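Local structure of chitin deacetylase 1 (Bombyx mori, 5ZNT) at residues A165-S170 with A207-V212; M233-S238 with Y268-W273; C343-K348 with R362-Y367. The protein removes the acetyl groups from N-acetyl-D-glucosamine residues of chitin, using zinc, to give chitosan and acetate. One frame throughout, in Å; residues are numbered along the deposited sequence.

In the fold
The chain is the zinc-dependent CE4 deacetylase part of a longer protein, and the three contacts follow one another along it in numerical order. Interactions 1 and 2 lie on opposite sides of the chain's centre, with centres about 22 Å apart, and touch where Val212 O comes 3.5 Å from Tyr268 OH. Interaction 1 belongs to a small mixed sheet; interaction 2 reaches strand 265-270 of the central parallel sheet and lies beside the zinc site. Interaction 3, about 32 Å from both between centres, ties the loop 362-367 by a disulfide to strand 341-345, one of a peripheral antiparallel pair. The contacts thus join a secondary sheet, the metal-bearing core and an outlying C-terminal element.

Interaction 1. Residues A165-S170 with A207-V212; sequences AFLYDS and AVWEMV
Parallel strand pairing within the mixed sheet joins strand 168-169 to strand 209-214, with Tyr168 beside Trp209 and Asp169 beside Glu210. The backbone ladder runs from Trp209 N to Leu167 O (3.0 Å), then from Asp169 N to Trp209 O (2.8 Å), and finally from Met211 N to Asp169 O (2.7 Å). Beyond it, Met211 centres an inverse gamma turn, and its O takes a bond in the carbonyl plane from Ser170 OG. At the other end a water lies within hydrogen-bonding distance of Phe166 O and Ala207 O and bridges the segments past the strands.

Just before the strand, Leu167 lies alongside the indole, pointing the same way, its CD1 3.7 Å from Trp209 CD1. On the face shared by Tyr168 and Trp209, their CB atoms meet at 3.6 Å. Tyr168 CG stands between the backbone N and the carbonyl carbon (chi1 68°), which brings CD1 of its ring to 3.6 Å from Met211 CG in an oblique approach. On the other face the carboxylates of Asp169 and Glu210 run side by side, their planes 58° apart. Asp169 OD2 lies only 2.6 Å from Glu210 OE1, a spacing consistent with one of these buried acids holding a proton. Outside the pair, Asp169 OD1 is bonded to Thr171 OG1, and Glu210 OE2 accepts from Ile172 N; a bend in the Glu210 chain (chi2 61°) turns its acid group toward Asp169. An alanine in place of Glu210 would remove that acid, so the Ile172 amide would probably lose its acceptor and the Asp169 carboxylate would be less firmly set.

Helix 154-163 packs Phe158 against the two acids, whereas helix 303-311 touches Tyr168 and Trp209. Strand 144-145 pairs with 168-169, and strand 184-185 runs antiparallel to 209-214.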
loop_
_atom_site.group_PDB
_atom_site.type_symbol
_atom_site.label_atom_id
_atom_site.label_comp_id
_atom_site.label_asym_id
_atom_site.label_seq_id
_atom_site.Cartn_x
_atom_site.Cartn_y
_atom_site.Cartn_z
ATOM N N ALA A 165 -4.326 5.343 -15.885
ATOM C CA ALA A 165 -3.213 6.170 -15.428
ATOM C C ALA A 165 -2.975 6.010 -13.928
ATOM O O ALA A 165 -2.621 6.961 -13.234
ATOM C CB ALA A 165 -3.420 7.641 -15.794
ATOM N N PHE A 166 -3.161 4.796 -13.421
ATOM C CA PHE A 166 -2.671 4.497 -12.083
ATOM C C PHE A 166 -1.152 4.353 -12.142
ATOM O O PHE A 166 -0.586 3.982 -13.174
ATOM C CB PHE A 166 -3.319 3.219 -11.540
ATOM C CG PHE A 166 -4.726 3.424 -10.997
ATOM C CD1 PHE A 166 -4.931 4.030 -9.759
ATOM C CD2 PHE A 166 -5.837 3.025 -11.731
ATOM C CE1 PHE A 166 -6.215 4.220 -9.266
ATOM C CE2 PHE A 166 -7.130 3.208 -11.234
ATOM C CZ PHE A 166 -7.316 3.813 -10.004
ATOM N N LEU A 167 -0.484 4.660 -11.028
ATOM C CA LEU A 167 0.975 4.584 -11.024
ATOM C C LEU A 167 1.457 3.179 -10.685
ATOM O O LEU A 167 2.349 2.636 -11.348
ATOM C CB LEU A 167 1.552 5.592 -10.035
ATOM C CG LEU A 167 3.074 5.579 -9.869
ATOM C CD1 LEU A 167 3.756 5.949 -11.203
ATOM C CD2 LEU A 167 3.478 6.518 -8.724
ATOM N N TYR A 168 0.887 2.565 -9.656
ATOM C CA TYR A 168 1.427 1.293 -9.226
ATOM C C TYR A 168 0.329 0.394 -8.715
ATOM O O TYR A 168 -0.725 0.851 -8.252
ATOM C CB TYR A 168 2.492 1.454 -8.136
ATOM C CG TYR A 168 1.952 1.955 -6.810
ATOM C CD1 TYR A 168 1.502 1.063 -5.835
ATOM C CD2 TYR A 168 1.873 3.315 -6.545
ATOM C CE1 TYR A 168 1.000 1.522 -4.613
ATOM C CE2 TYR A 168 1.362 3.785 -5.331
ATOM C CZ TYR A 168 0.941 2.881 -4.374
ATOM O OH TYR A 168 0.427 3.330 -3.183
ATOM N N ASP A 169 0.619 -0.897 -8.776
ATOM C CA ASP A 169 -0.128 -1.931 -8.096
ATOM C C ASP A 169 0.698 -2.469 -6.934
ATOM O O ASP A 169 1.933 -2.499 -6.989
ATOM C CB ASP A 169 -0.461 -3.063 -9.063
ATOM C CG ASP A 169 -1.068 -4.238 -8.367
ATOM O OD1 ASP A 169 -2.221 -4.114 -7.909
ATOM O OD2 ASP A 169 -0.398 -5.280 -8.237
ATOM N N SER A 170 0.010 -2.877 -5.865
ATOM C CA SER A 170 0.630 -3.627 -4.767
ATOM C C SER A 170 -0.330 -4.760 -4.411
ATOM O O SER A 170 -0.951 -4.793 -3.345
ATOM C CB SER A 170 0.946 -2.758 -3.548
ATOM O OG SER A 170 1.726 -3.512 -2.606
ATOM N N ALA A 207 2.638 -0.646 -18.583
ATOM C CA ALA A 207 3.356 0.518 -18.062
ATOM C C ALA A 207 2.870 0.861 -16.652
ATOM O O ALA A 207 2.297 1.922 -16.399
ATOM C CB ALA A 207 3.188 1.705 -19.000
ATOM N N VAL A 208 3.122 -0.068 -15.728
ATOM C CA VAL A 208 2.636 0.008 -14.352
ATOM C C VAL A 208 3.752 -0.460 -13.438
ATOM O O VAL A 208 4.418 -1.460 -13.724
ATOM C CB VAL A 208 1.385 -0.877 -14.128
ATOM C CG1 VAL A 208 0.878 -0.734 -12.687
ATOM C CG2 VAL A 208 0.265 -0.537 -15.148
ATOM N N TRP A 209 3.926 0.222 -12.314
ATOM C CA TRP A 209 4.859 -0.242 -11.297
ATOM C C TRP A 209 4.204 -1.315 -10.445
ATOM O O TRP A 209 2.998 -1.280 -10.188
ATOM C CB TRP A 209 5.301 0.914 -10.400
ATOM C CG TRP A 209 6.236 1.872 -11.037
ATOM C CD1 TRP A 209 5.914 2.975 -11.791
ATOM C CD2 TRP A 209 7.666 1.834 -10.970
ATOM N NE1 TRP A 209 7.062 3.624 -12.190
ATOM C CE2 TRP A 209 8.149 2.940 -11.708
ATOM C CE3 TRP A 209 8.584 0.970 -10.360
ATOM C CZ2 TRP A 209 9.514 3.212 -11.853
ATOM C CZ3 TRP A 209 9.946 1.240 -10.500
ATOM C CH2 TRP A 209 10.394 2.358 -11.246
ATOM N N GLU A 210 5.010 -2.278 -9.991
ATOM C CA GLU A 210 4.556 -3.266 -9.021
ATOM C C GLU A 210 5.307 -3.051 -7.715
ATOM O O GLU A 210 6.503 -3.356 -7.624
ATOM C CB GLU A 210 4.755 -4.701 -9.507
ATOM C CG GLU A 210 4.347 -5.746 -8.450
ATOM C CD GLU A 210 2.865 -5.621 -8.088
ATOM O OE1 GLU A 210 2.066 -5.353 -9.003
ATOM O OE2 GLU A 210 2.492 -5.804 -6.912
ATOM N N MET A 211 4.596 -2.574 -6.692
ATOM C CA MET A 211 5.153 -2.514 -5.341
ATOM C C MET A 211 5.010 -3.902 -4.740
ATOM O O MET A 211 4.105 -4.190 -3.954
ATOM C CB MET A 211 4.447 -1.454 -4.504
ATOM C CG MET A 211 4.839 -0.034 -4.895
ATOM S SD MET A 211 6.608 0.322 -4.635
ATOM C CE MET A 211 6.797 -0.023 -2.877
ATOM N N VAL A 212 5.951 -4.778 -5.116
ATOM C CA VAL A 212 5.778 -6.200 -4.870
ATOM C C VAL A 212 5.703 -6.462 -3.378
ATOM O O VAL A 212 6.358 -5.790 -2.566
ATOM C CB VAL A 212 6.922 -6.991 -5.542
ATOM C CG1 VAL A 212 8.302 -6.586 -4.975
ATOM C CG2 VAL A 212 6.700 -8.493 -5.432
HETATM O O HOH W 1 0.077 3.616 -15.780
HETATM O O HOH W 2 3.015 3.700 -13.971
#

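Interaction 2. Residues M233-S238 with Y268-W273; sequences MVDSCS and YFHAAW
His270 meets Asp235 with its ring edge where strand 265-270, in the parallel sheet of the CE4 deacetylase fold, gives way to helix 271-276; it occupies the N-cap position and is probably the histidine of the family's last conserved motif. His270 ND1 donates to Asp235 OD1 over 2.6 Å, nearly straight at 167°. The oxygen lies in the imidazole plane, yet the donor reaches it from above the carboxylate, the two planes standing 62° apart. This fixes the rotation of a ring that lies about 4 Å from the zinc and beside its ligand Asp46. Met233 crosses at about a right angle, its CE 3.5 Å from His270 CE1.

Asp235 also packs its CB over the five-membered ring of Trp273, 3.7 Å from the centroid, while CG1 of Val234 sits over the six-membered ring. Trp273 CG is anti to the backbone N (chi1 -176°), which carries the indole from the first helical turn back across both residues. The second methyl of Val234, CG2, lies over one face of the Phe269 ring, offset toward its rim, and Val234 N bonds Tyr268 O at 3.0 Å. A water donates to Asp235 OD1 (2.9 Å) and accepts from His270 N (3.0 Å).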
loop_
_atom_site.group_PDB
_atom_site.type_symbol
_atom_site.label_atom_id
_atom_site.label_comp_id
_atom_site.label_asym_id
_atom_site.label_seq_id
_atom_site.Cartn_x
_atom_site.Cartn_y
_atom_site.Cartn_z
ATOM N N MET A 233 0.490 -10.491 4.241
ATOM C CA MET A 233 -0.238 -9.709 5.234
ATOM C C MET A 233 0.180 -10.158 6.622
ATOM O O MET A 233 0.224 -11.361 6.910
ATOM C CB MET A 233 -1.748 -9.870 5.059
ATOM C CG MET A 233 -2.267 -9.528 3.664
ATOM S SD MET A 233 -1.938 -7.803 3.204
ATOM C CE MET A 233 -2.803 -6.949 4.532
ATOM N N VAL A 234 0.471 -9.191 7.493
ATOM C CA VAL A 234 0.942 -9.544 8.828
ATOM C C VAL A 234 -0.069 -10.435 9.539
ATOM O O VAL A 234 0.303 -11.418 10.190
ATOM C CB VAL A 234 1.260 -8.279 9.644
ATOM C CG1 VAL A 234 1.682 -8.654 11.052
ATOM C CG2 VAL A 234 2.364 -7.491 8.954
ATOM N N ASP A 235 -1.363 -10.139 9.404
ATOM C CA ASP A 235 -2.341 -10.952 10.122
ATOM C C ASP A 235 -2.509 -12.349 9.529
ATOM O O ASP A 235 -3.184 -13.184 10.141
ATOM C CB ASP A 235 -3.693 -10.247 10.144
ATOM C CG ASP A 235 -4.069 -9.722 8.796
ATOM O OD1 ASP A 235 -3.666 -8.562 8.500
ATOM O OD2 ASP A 235 -4.687 -10.494 8.017
ATOM N N SER A 236 -1.946 -12.621 8.354
ATOM C CA SER A 236 -1.938 -13.984 7.856
ATOM C C SER A 236 -0.790 -14.820 8.430
ATOM O O SER A 236 -0.698 -16.011 8.109
ATOM C CB SER A 236 -1.883 -13.980 6.328
ATOM O OG SER A 236 -0.592 -13.631 5.842
ATOM N N CYS A 237 0.083 -14.241 9.270
ATOM C CA CYS A 237 1.156 -15.000 9.928
ATOM C C CYS A 237 0.591 -15.626 11.199
ATOM O O CYS A 237 0.786 -15.142 12.316
ATOM C CB CYS A 237 2.362 -14.115 10.234
ATOM S SG CYS A 237 2.886 -13.011 8.880
ATOM N N SER A 238 -0.087 -16.762 11.020
ATOM C CA SER A 238 -0.987 -17.280 12.046
ATOM C C SER A 238 -0.273 -17.834 13.272
ATOM O O SER A 238 -0.931 -18.028 14.297
ATOM C CB SER A 238 -1.892 -18.356 11.442
ATOM O OG SER A 238 -1.137 -19.205 10.597
ATOM N N TYR A 268 2.289 -4.933 6.140
ATOM C CA TYR A 268 0.949 -4.724 5.592
ATOM C C TYR A 268 -0.081 -5.148 6.628
ATOM O O TYR A 268 -0.221 -6.338 6.911
ATOM C CB TYR A 268 0.779 -5.509 4.296
ATOM C CG TYR A 268 1.910 -5.332 3.306
ATOM C CD1 TYR A 268 2.278 -4.068 2.865
ATOM C CD2 TYR A 268 2.597 -6.427 2.803
ATOM C CE1 TYR A 268 3.275 -3.894 1.919
ATOM C CE2 TYR A 268 3.618 -6.264 1.878
ATOM C CZ TYR A 268 3.951 -5.000 1.442
ATOM O OH TYR A 268 4.957 -4.842 0.509
ATOM N N PHE A 269 -0.798 -4.174 7.195
ATOM C CA PHE A 269 -1.692 -4.416 8.324
ATOM C C PHE A 269 -3.163 -4.255 7.971
ATOM O O PHE A 269 -3.541 -3.565 7.015
ATOM C CB PHE A 269 -1.407 -3.453 9.484
ATOM C CG PHE A 269 -0.070 -3.655 10.140
ATOM C CD1 PHE A 269 0.099 -4.612 11.125
ATOM C CD2 PHE A 269 1.009 -2.863 9.786
ATOM C CE1 PHE A 269 1.343 -4.780 11.752
ATOM C CE2 PHE A 269 2.258 -3.028 10.388
ATOM C CZ PHE A 269 2.430 -3.989 11.362
ATOM N N HIS A 270 -3.995 -4.872 8.810
ATOM C CA HIS A 270 -5.369 -4.439 9.048
ATOM C C HIS A 270 -5.410 -3.811 10.425
ATOM O O HIS A 270 -4.923 -4.409 11.388
ATOM C CB HIS A 270 -6.360 -5.598 8.994
ATOM C CG HIS A 270 -6.435 -6.243 7.654
ATOM N ND1 HIS A 270 -5.605 -7.279 7.287
ATOM C CD2 HIS A 270 -7.227 -5.991 6.583
ATOM C CE1 HIS A 270 -5.895 -7.652 6.051
ATOM N NE2 HIS A 270 -6.877 -6.891 5.604
ATOM N N ALA A 271 -5.990 -2.612 10.509
ATOM C CA ALA A 271 -6.075 -1.914 11.786
ATOM C C ALA A 271 -6.683 -2.796 12.863
ATOM O O ALA A 271 -6.214 -2.806 14.008
ATOM C CB ALA A 271 -6.905 -0.643 11.632
ATOM N N ALA A 272 -7.731 -3.549 12.519
ATOM C CA ALA A 272 -8.434 -4.320 13.541
ATOM C C ALA A 272 -7.503 -5.328 14.224
ATOM O O ALA A 272 -7.639 -5.601 15.423
ATOM C CB ALA A 272 -9.637 -5.029 12.909
ATOM N N TRP A 273 -6.561 -5.903 13.469
ATOM C CA TRP A 273 -5.602 -6.846 14.040
ATOM C C TRP A 273 -4.754 -6.184 15.124
ATOM O O TRP A 273 -4.530 -6.768 16.189
ATOM C CB TRP A 273 -4.733 -7.419 12.923
ATOM C CG TRP A 273 -3.738 -8.501 13.330
ATOM C CD1 TRP A 273 -3.974 -9.856 13.425
ATOM C CD2 TRP A 273 -2.354 -8.316 13.674
ATOM N NE1 TRP A 273 -2.819 -10.514 13.796
ATOM C CE2 TRP A 273 -1.816 -9.597 13.962
ATOM C CE3 TRP A 273 -1.514 -7.195 13.758
ATOM C CZ2 TRP A 273 -0.479 -9.784 14.325
ATOM C CZ3 TRP A 273 -0.197 -7.382 14.122
ATOM C CH2 TRP A 273 0.312 -8.670 14.407
HETATM O O HOH W 3 -2.536 -6.820 10.491
#

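Interaction 3. Residues C343-K348 with R362-Y367; sequences CKLTSK and RCPVNY
Cys343 and Cys363 are joined covalently, SG to SG at 2.1 Å, with a C-S-S-C torsion of -82°, close to the 90° magnitude preferred by disulfides. Further along strand 341-345, Leu345 meets the second segment with both methyl branches. Its CD1 lies 3.8 Å from Pro364 CG, the two side chains crossing at about a right angle, while CD2 comes 3.5 Å from Pro364 O. Nearer the backbone, Leu345 CB rests 3.6 Å from Tyr367 CB. One direct hydrogen bond ties the main chains together, from Tyr367 N to Thr346 O (2.9 Å); it is fairly straight at the hydrogen, but the donor stands well above the carbonyl plane. Ser347 CB closes that end by packing 3.8 Å from Tyr367 CB.

Two waters fill in the polar links. One accepts from Thr346 N and donates to Val365 O; the other lies 2.6 Å from Ser347 OG, donates to Tyr367 O and accepts a weak bond from Asn366 ND2. Asn366 ND2 is also held by Asp372, and Ser347 OG by the amide of Glu349.

Farther out, strand 355-359 pairs antiparallel with 341-345 and sets Leu357 against Leu345. The Tyr367 ring stacks on His80, connecting this outlying element to the body of the domain.

A covalent bond at one end and a backbone bond with a shared water at the other thus clasp a segment without regular secondary structure; the disulfide holds the loop's start to the strand whether or not the apolar contacts persist, consistent with a secreted protein in which such bonds stay oxidised.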
loop_
_atom_site.group_PDB
_atom_site.type_symbol
_atom_site.label_atom_id
_atom_site.label_comp_id
_atom_site.label_asym_id
_atom_site.label_seq_id
_atom_site.Cartn_x
_atom_site.Cartn_y
_atom_site.Cartn_z
ATOM N N CYS A 343 -23.876 11.931 6.260
ATOM C CA CYS A 343 -24.896 11.670 5.249
ATOM C C CYS A 343 -25.430 10.249 5.383
ATOM O O CYS A 343 -24.671 9.287 5.252
ATOM C CB CYS A 343 -24.314 11.898 3.847
ATOM S SG CYS A 343 -23.457 13.463 3.693
ATOM N N LYS A 344 -26.714 10.105 5.632
ATOM C CA LYS A 344 -27.371 8.819 5.716
ATOM C C LYS A 344 -27.894 8.503 4.311
ATOM O O LYS A 344 -28.782 9.093 3.896
ATOM C CB LYS A 344 -28.446 8.779 6.781
ATOM C CG LYS A 344 -29.147 7.441 6.807
ATOM C CD LYS A 344 -30.110 7.103 7.977
ATOM C CE LYS A 344 -29.529 7.296 9.351
ATOM N NZ LYS A 344 -28.608 6.248 9.821
ATOM N N LEU A 345 -27.322 7.534 3.620
ATOM C CA LEU A 345 -27.597 7.378 2.210
ATOM C C LEU A 345 -28.064 5.971 1.905
ATOM O O LEU A 345 -27.718 5.008 2.603
ATOM C CB LEU A 345 -26.348 7.727 1.380
ATOM C CG LEU A 345 -25.756 9.120 1.606
ATOM C CD1 LEU A 345 -24.328 9.206 0.981
ATOM C CD2 LEU A 345 -26.668 10.180 1.006
ATOM N N THR A 346 -28.862 5.870 0.849
ATOM C CA THR A 346 -29.288 4.604 0.293
ATOM C C THR A 346 -28.983 4.600 -1.197
ATOM O O THR A 346 -28.757 5.642 -1.817
ATOM C CB THR A 346 -30.793 4.358 0.532
ATOM O OG1 THR A 346 -31.576 5.393 -0.102
ATOM C CG2 THR A 346 -31.107 4.312 2.059
ATOM N N SER A 347 -29.039 3.419 -1.781
ATOM C CA SER A 347 -28.878 3.260 -3.213
ATOM C C SER A 347 -29.489 1.936 -3.591
ATOM O O SER A 347 -29.326 0.947 -2.868
ATOM C CB SER A 347 -27.412 3.263 -3.647
ATOM O OG SER A 347 -27.322 2.773 -4.977
ATOM N N LYS A 348 -30.150 1.907 -4.742
ATOM C CA LYS A 348 -30.678 0.641 -5.211
ATOM C C LYS A 348 -29.564 -0.342 -5.527
ATOM O O LYS A 348 -29.833 -1.535 -5.664
ATOM C CB LYS A 348 -31.569 0.850 -6.435
ATOM C CG LYS A 348 -30.826 1.417 -7.642
ATOM C CD LYS A 348 -31.773 1.632 -8.829
ATOM C CE LYS A 348 -31.071 2.384 -9.952
ATOM N NZ LYS A 348 -31.989 2.573 -11.125
ATOM N N ARG A 362 -21.262 18.828 0.922
ATOM C CA ARG A 362 -22.691 18.584 1.088
ATOM C C ARG A 362 -23.019 17.154 0.674
ATOM O O ARG A 362 -22.349 16.559 -0.174
ATOM C CB ARG A 362 -23.523 19.557 0.242
ATOM C CG ARG A 362 -23.114 19.502 -1.209
ATOM C CD ARG A 362 -24.238 19.667 -2.255
ATOM N NE ARG A 362 -23.618 19.686 -3.588
ATOM C CZ ARG A 362 -24.001 18.948 -4.628
ATOM N NH1 ARG A 362 -25.049 18.133 -4.539
ATOM N NH2 ARG A 362 -23.336 19.040 -5.770
ATOM N N CYS A 363 -24.072 16.601 1.273
ATOM C CA CYS A 363 -24.414 15.216 1.011
ATOM C C CYS A 363 -24.848 15.051 -0.446
ATOM O O CYS A 363 -25.545 15.910 -0.980
ATOM C CB CYS A 363 -25.533 14.767 1.946
ATOM S SG CYS A 363 -24.994 14.828 3.662
ATOM N N PRO A 364 -24.457 13.965 -1.103
ATOM C CA PRO A 364 -24.964 13.680 -2.449
ATOM C C PRO A 364 -26.381 13.126 -2.346
ATOM O O PRO A 364 -26.847 12.786 -1.259
ATOM C CB PRO A 364 -23.977 12.623 -2.960
ATOM C CG PRO A 364 -23.678 11.806 -1.672
ATOM C CD PRO A 364 -23.641 12.858 -0.556
ATOM N N VAL A 365 -27.067 12.994 -3.492
ATOM C CA VAL A 365 -28.458 12.526 -3.432
ATOM C C VAL A 365 -28.579 11.010 -3.301
ATOM O O VAL A 365 -29.638 10.515 -2.894
ATOM C CB VAL A 365 -29.297 12.989 -4.645
ATOM C CG1 VAL A 365 -29.266 14.534 -4.773
ATOM C CG2 VAL A 365 -28.866 12.342 -5.921
ATOM N N ASN A 366 -27.519 10.270 -3.620
ATOM C CA ASN A 366 -27.500 8.817 -3.744
ATOM C C ASN A 366 -26.251 8.293 -3.034
ATOM O O ASN A 366 -25.222 8.972 -3.016
ATOM C CB ASN A 366 -27.481 8.489 -5.271
ATOM C CG ASN A 366 -27.657 7.038 -5.586
ATOM O OD1 ASN A 366 -28.500 6.355 -5.013
ATOM N ND2 ASN A 366 -26.840 6.540 -6.515
ATOM N N TYR A 367 -26.308 7.089 -2.471
ATOM C CA TYR A 367 -25.090 6.473 -1.929
ATOM C C TYR A 367 -24.142 6.046 -3.061
ATOM O O TYR A 367 -24.536 5.234 -3.908
ATOM C CB TYR A 367 -25.444 5.263 -1.076
ATOM C CG TYR A 367 -24.237 4.604 -0.484
ATOM C CD1 TYR A 367 -23.399 5.304 0.379
ATOM C CD2 TYR A 367 -23.945 3.290 -0.773
ATOM C CE1 TYR A 367 -22.285 4.704 0.931
ATOM C CE2 TYR A 367 -22.841 2.671 -0.209
ATOM C CZ TYR A 367 -22.022 3.384 0.622
ATOM O OH TYR A 367 -20.919 2.763 1.147
HETATM O O HOH W 4 -29.740 8.653 -0.352
HETATM O O HOH W 5 -25.496 4.162 -6.209
#